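Local coordinates for binding domain (Hc) of Paraclostridial Mosquitocidal Protein 1 (Paraclostridium bifermentans, PDB 6HOX) that serves as the receptor-binding part of a botulinum-like neurotoxin that specifically targets Anopheles mosquitoes, taking part in nerve-cell targeting, at residues G311-N323 against N332-N344. Residues are numbered along the deposited sequence; the frame is centred on the assembly and turned at random.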
loop_
_atom_site.group_PDB
_atom_site.type_symbol
_atom_site.label_atom_id
_atom_site.label_comp_id
_atom_site.label_asym_id
_atom_site.label_seq_id
_atom_site.Cartn_x
_atom_site.Cartn_y
_atom_site.Cartn_z
ATOM N N GLY A 311 -19.342 -2.581 15.147
ATOM C CA GLY A 311 -20.520 -3.203 15.731
ATOM C C GLY A 311 -20.402 -4.718 15.855
ATOM O O GLY A 311 -21.400 -5.415 15.702
ATOM N N SER A 312 -19.192 -5.225 16.144
ATOM C CA SER A 312 -18.947 -6.657 16.349
ATOM C C SER A 312 -17.902 -6.893 17.449
ATOM O O SER A 312 -17.223 -5.956 17.927
ATOM C CB SER A 312 -18.494 -7.310 15.088
ATOM O OG SER A 312 -17.071 -7.317 15.043
ATOM N N ASP A 313 -17.725 -8.183 17.780
ATOM C CA ASP A 313 -16.834 -8.630 18.864
ATOM C C ASP A 313 -15.398 -8.817 18.349
ATOM O O ASP A 313 -14.588 -9.451 19.053
ATOM C CB ASP A 313 -17.346 -9.921 19.524
ATOM C CG ASP A 313 -17.239 -11.177 18.668
ATOM O OD1 ASP A 313 -16.865 -11.059 17.498
ATOM O OD2 ASP A 313 -17.542 -12.276 19.184
ATOM N N VAL A 314 -15.087 -8.277 17.151
ATOM C CA VAL A 314 -13.759 -8.384 16.560
ATOM C C VAL A 314 -12.705 -8.031 17.613
ATOM O O VAL A 314 -12.858 -7.092 18.344
ATOM C CB VAL A 314 -13.583 -7.502 15.308
ATOM C CG1 VAL A 314 -13.619 -6.023 15.642
ATOM C CG2 VAL A 314 -12.297 -7.859 14.564
ATOM N N GLU A 315 -11.621 -8.802 17.641
ATOM C CA GLU A 315 -10.525 -8.585 18.570
ATOM C C GLU A 315 -9.561 -7.553 17.996
ATOM O O GLU A 315 -8.954 -7.790 16.950
ATOM C CB GLU A 315 -9.756 -9.882 18.818
ATOM C CG GLU A 315 -10.608 -10.983 19.426
ATOM C CD GLU A 315 -11.105 -10.727 20.837
ATOM O OE1 GLU A 315 -10.597 -9.802 21.499
ATOM O OE2 GLU A 315 -11.990 -11.471 21.273
ATOM N N LYS A 316 -9.397 -6.439 18.711
ATOM C CA LYS A 316 -8.322 -5.503 18.443
ATOM C C LYS A 316 -7.046 -6.017 19.127
ATOM O O LYS A 316 -7.132 -6.584 20.216
ATOM C CB LYS A 316 -8.702 -4.110 18.950
ATOM C CG LYS A 316 -9.956 -3.531 18.312
ATOM C CD LYS A 316 -9.688 -2.874 16.980
ATOM C CE LYS A 316 -9.208 -1.445 17.123
ATOM N NZ LYS A 316 -8.231 -1.081 16.071
ATOM N N VAL A 317 -5.881 -5.793 18.491
ATOM C CA VAL A 317 -4.559 -6.189 19.044
ATOM C C VAL A 317 -3.564 -5.019 19.001
ATOM O O VAL A 317 -3.650 -4.113 18.175
ATOM C CB VAL A 317 -3.971 -7.414 18.317
ATOM C CG1 VAL A 317 -4.961 -8.560 18.248
ATOM C CG2 VAL A 317 -3.470 -7.072 16.915
ATOM N N LYS A 318 -2.583 -5.092 19.896
ATOM C CA LYS A 318 -1.410 -4.246 19.881
ATOM C C LYS A 318 -0.184 -5.144 19.940
ATOM O O LYS A 318 -0.206 -6.169 20.670
ATOM C CB LYS A 318 -1.363 -3.328 21.104
ATOM C CG LYS A 318 -2.310 -2.148 21.052
ATOM C CD LYS A 318 -2.088 -1.177 22.182
ATOM C CE LYS A 318 -2.953 0.058 22.061
ATOM N NZ LYS A 318 -2.796 0.919 23.252
ATOM N N ILE A 319 0.869 -4.741 19.221
ATOM C CA ILE A 319 2.165 -5.421 19.232
ATOM C C ILE A 319 2.999 -4.729 20.313
ATOM O O ILE A 319 3.131 -3.518 20.315
ATOM C CB ILE A 319 2.846 -5.375 17.841
ATOM C CG1 ILE A 319 1.915 -5.829 16.712
ATOM C CG2 ILE A 319 4.138 -6.172 17.857
ATOM C CD1 ILE A 319 2.416 -5.513 15.311
ATOM N N ILE A 320 3.531 -5.512 21.250
ATOM C CA ILE A 320 4.209 -4.985 22.420
ATOM C C ILE A 320 5.597 -5.624 22.531
ATOM O O ILE A 320 5.767 -6.820 22.323
ATOM C CB ILE A 320 3.371 -5.248 23.683
ATOM C CG1 ILE A 320 1.989 -4.602 23.577
ATOM C CG2 ILE A 320 4.108 -4.775 24.931
ATOM C CD1 ILE A 320 2.027 -3.113 23.590
ATOM N N ASN A 321 6.579 -4.798 22.887
ATOM C CA ASN A 321 7.957 -5.218 23.045
ATOM C C ASN A 321 8.614 -4.215 23.984
ATOM O O ASN A 321 8.861 -3.082 23.590
ATOM C CB ASN A 321 8.674 -5.293 21.692
ATOM C CG ASN A 321 10.162 -5.565 21.772
ATOM O OD1 ASN A 321 10.684 -5.918 22.829
ATOM N ND2 ASN A 321 10.851 -5.430 20.644
ATOM N N LYS A 322 8.859 -4.634 25.228
ATOM C CA LYS A 322 9.421 -3.738 26.235
ATOM C C LYS A 322 10.898 -3.438 25.919
ATOM O O LYS A 322 11.463 -2.564 26.533
ATOM C CB LYS A 322 9.212 -4.317 27.641
ATOM C CG LYS A 322 10.187 -5.405 28.067
ATOM C CD LYS A 322 9.782 -6.113 29.355
ATOM C CE LYS A 322 8.611 -7.063 29.177
ATOM N NZ LYS A 322 8.938 -8.217 28.300
ATOM N N ASN A 323 11.510 -4.149 24.959
ATOM C CA ASN A 323 12.867 -3.827 24.501
ATOM C C ASN A 323 12.837 -3.076 23.166
ATOM O O ASN A 323 13.838 -3.042 22.464
ATOM C CB ASN A 323 13.757 -5.063 24.331
ATOM C CG ASN A 323 13.976 -5.832 25.616
ATOM O OD1 ASN A 323 13.994 -5.262 26.705
ATOM N ND2 ASN A 323 14.123 -7.140 25.492
ATOM N N ASN A 332 12.454 -9.593 12.616
ATOM C CA ASN A 332 13.090 -10.453 13.611
ATOM C C ASN A 332 12.948 -9.935 15.046
ATOM O O ASN A 332 13.539 -10.519 15.956
ATOM C CB ASN A 332 14.560 -10.750 13.321
ATOM C CG ASN A 332 14.772 -11.428 11.986
ATOM O OD1 ASN A 332 15.791 -11.192 11.341
ATOM N ND2 ASN A 332 13.826 -12.257 11.565
ATOM N N ASP A 333 12.117 -8.921 15.277
ATOM C CA ASP A 333 11.858 -8.451 16.643
ATOM C C ASP A 333 11.034 -9.501 17.388
ATOM O O ASP A 333 10.136 -10.093 16.807
ATOM C CB ASP A 333 11.081 -7.135 16.671
ATOM C CG ASP A 333 11.919 -5.904 16.364
ATOM O OD1 ASP A 333 13.159 -6.046 16.233
ATOM O OD2 ASP A 333 11.315 -4.804 16.279
ATOM N N VAL A 334 11.353 -9.698 18.675
ATOM C CA VAL A 334 10.574 -10.530 19.548
ATOM C C VAL A 334 9.522 -9.638 20.202
ATOM O O VAL A 334 9.828 -8.576 20.737
ATOM C CB VAL A 334 11.437 -11.269 20.591
ATOM C CG1 VAL A 334 10.576 -11.934 21.661
ATOM C CG2 VAL A 334 12.317 -12.309 19.915
ATOM N N ALA A 335 8.266 -10.056 20.104
ATOM C CA ALA A 335 7.173 -9.196 20.511
ATOM C C ALA A 335 5.947 -10.055 20.835
ATOM O O ALA A 335 5.828 -11.194 20.392
ATOM C CB ALA A 335 6.897 -8.184 19.417
ATOM N N ASP A 336 5.055 -9.505 21.652
ATOM C CA ASP A 336 3.824 -10.169 21.966
ATOM C C ASP A 336 2.693 -9.467 21.237
ATOM O O ASP A 336 2.769 -8.277 20.958
ATOM C CB ASP A 336 3.608 -10.229 23.474
ATOM C CG ASP A 336 4.564 -11.223 24.105
ATOM O OD1 ASP A 336 4.655 -12.390 23.599
ATOM O OD2 ASP A 336 5.236 -10.825 25.053
ATOM N N VAL A 337 1.666 -10.250 20.923
ATOM C CA VAL A 337 0.416 -9.733 20.397
ATOM C C VAL A 337 -0.612 -9.756 21.531
ATOM O O VAL A 337 -1.076 -10.836 21.942
ATOM C CB VAL A 337 -0.047 -10.550 19.181
ATOM C CG1 VAL A 337 -1.333 -10.001 18.597
ATOM C CG2 VAL A 337 1.050 -10.634 18.122
ATOM N N LYS A 338 -0.937 -8.554 22.013
ATOM C CA LYS A 338 -1.810 -8.312 23.140
ATOM C C LYS A 338 -3.224 -8.035 22.624
ATOM O O LYS A 338 -3.442 -7.182 21.739
ATOM C CB LYS A 338 -1.278 -7.125 23.942
ATOM C CG LYS A 338 -2.131 -6.647 25.109
ATOM C CD LYS A 338 -1.537 -5.385 25.717
ATOM C CE LYS A 338 -2.537 -4.511 26.441
ATOM N NZ LYS A 338 -2.039 -3.118 26.570
ATOM N N PHE A 339 -4.182 -8.749 23.213
ATOM C CA PHE A 339 -5.569 -8.607 22.873
ATOM C C PHE A 339 -6.207 -7.549 23.784
ATOM O O PHE A 339 -6.459 -7.803 24.955
ATOM C CB PHE A 339 -6.234 -9.976 22.965
ATOM C CG PHE A 339 -5.959 -10.846 21.772
ATOM C CD1 PHE A 339 -4.660 -11.201 21.432
ATOM C CD2 PHE A 339 -7.001 -11.306 20.983
ATOM C CE1 PHE A 339 -4.410 -11.996 20.320
ATOM C CE2 PHE A 339 -6.747 -12.094 19.869
ATOM C CZ PHE A 339 -5.455 -12.435 19.542
ATOM N N GLU A 340 -6.492 -6.384 23.195
ATOM C CA GLU A 340 -6.957 -5.173 23.855
ATOM C C GLU A 340 -8.324 -5.371 24.537
ATOM O O GLU A 340 -8.595 -4.735 25.563
ATOM C CB GLU A 340 -7.056 -4.040 22.828
ATOM C CG GLU A 340 -5.707 -3.578 22.290
ATOM C CD GLU A 340 -4.794 -2.937 23.330
ATOM O OE1 GLU A 340 -5.102 -1.804 23.768
ATOM O OE2 GLU A 340 -3.775 -3.572 23.706
ATOM N N ASN A 341 -9.190 -6.207 23.959
ATOM C CA ASN A 341 -10.520 -6.494 24.529
ATOM C C ASN A 341 -10.380 -7.091 25.941
ATOM O O ASN A 341 -11.260 -6.934 26.764
ATOM C CB ASN A 341 -11.346 -7.457 23.666
ATOM C CG ASN A 341 -11.867 -6.860 22.374
ATOM O OD1 ASN A 341 -11.663 -5.684 22.083
ATOM N ND2 ASN A 341 -12.545 -7.674 21.584
ATOM N N TYR A 342 -9.275 -7.792 26.196
ATOM C CA TYR A 342 -9.044 -8.510 27.444
ATOM C C TYR A 342 -8.108 -7.748 28.386
ATOM O O TYR A 342 -8.041 -8.056 29.573
ATOM C CB TYR A 342 -8.445 -9.883 27.153
ATOM C CG TYR A 342 -9.392 -10.846 26.487
ATOM C CD1 TYR A 342 -10.256 -11.615 27.247
ATOM C CD2 TYR A 342 -9.432 -10.997 25.107
ATOM C CE1 TYR A 342 -11.124 -12.520 26.659
ATOM C CE2 TYR A 342 -10.300 -11.891 24.500
ATOM C CZ TYR A 342 -11.149 -12.654 25.283
ATOM O OH TYR A 342 -12.008 -13.553 24.738
ATOM N N GLY A 343 -7.319 -6.826 27.844
ATOM C CA GLY A 343 -6.462 -5.983 28.638
ATOM C C GLY A 343 -5.110 -6.613 28.937
ATOM O O GLY A 343 -4.100 -5.939 28.821
ATOM N N ASN A 344 -5.082 -7.883 29.353
ATOM C CA ASN A 344 -3.842 -8.476 29.885
ATOM C C ASN A 344 -3.526 -9.846 29.255
ATOM O O ASN A 344 -2.614 -10.546 29.730
ATOM C CB ASN A 344 -3.909 -8.584 31.414
ATOM C CG ASN A 344 -4.961 -9.561 31.906
ATOM O OD1 ASN A 344 -5.970 -9.794 31.240
ATOM N ND2 ASN A 344 -4.738 -10.138 33.078
HETATM O O HOH W 1 -8.869 -8.109 21.774
#
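Val317 CG1 sits over one face of the Phe339 ring, 4.0 Å from its centroid and 7° off the ring normal, a CH-pi contact. Glu315 OE1 and the carbonyl O of Val337 lie at the ring's edge, in its plane, while Glu315 CB approaches Phe339 CD2 obliquely, with CG nearby. A bend at chi2 (-67°) turns the Glu315 carboxylate toward Asn341 and Tyr342, its plane only 18° from the Tyr342 ring; OE2 and the Tyr342 hydroxyl both hydrogen-bond Ser277. Asn341 ND2 gives a weak bond to Val314 O. On the same face of the sheet as Phe339, Val317 CB meets Val337 CG1 at 3.7 Å; Ile319, also on this face, brings CG2 to 3.8 Å from Ala335 CB.

Strands 316-320 and 336-339 run antiparallel, with Lys318-Lys338 and Ile320-Asp336 as hydrogen-bonded pairs; beyond them Glu340 N reaches Lys316 O. On the opposite face, the extended Lys318 side chain crosses that of Glu340 at about a right angle, Lys318 CD lying 3.3 Å from Glu340 OE2. Lys318 NZ makes a long salt bridge to Glu340 OE1, and Lys338 NZ pairs with Glu340 OE2 at 3.4 Å.

This antiparallel pairing belongs to the trefoil-type C-terminal receptor-binding subdomain, where Met265 packs on Val317 and Val337, and Leu275 on Val317 and Phe339. Shared by Lys318 and Lys338, the Glu340 carboxylate probably balances their two positive charges on the polar face.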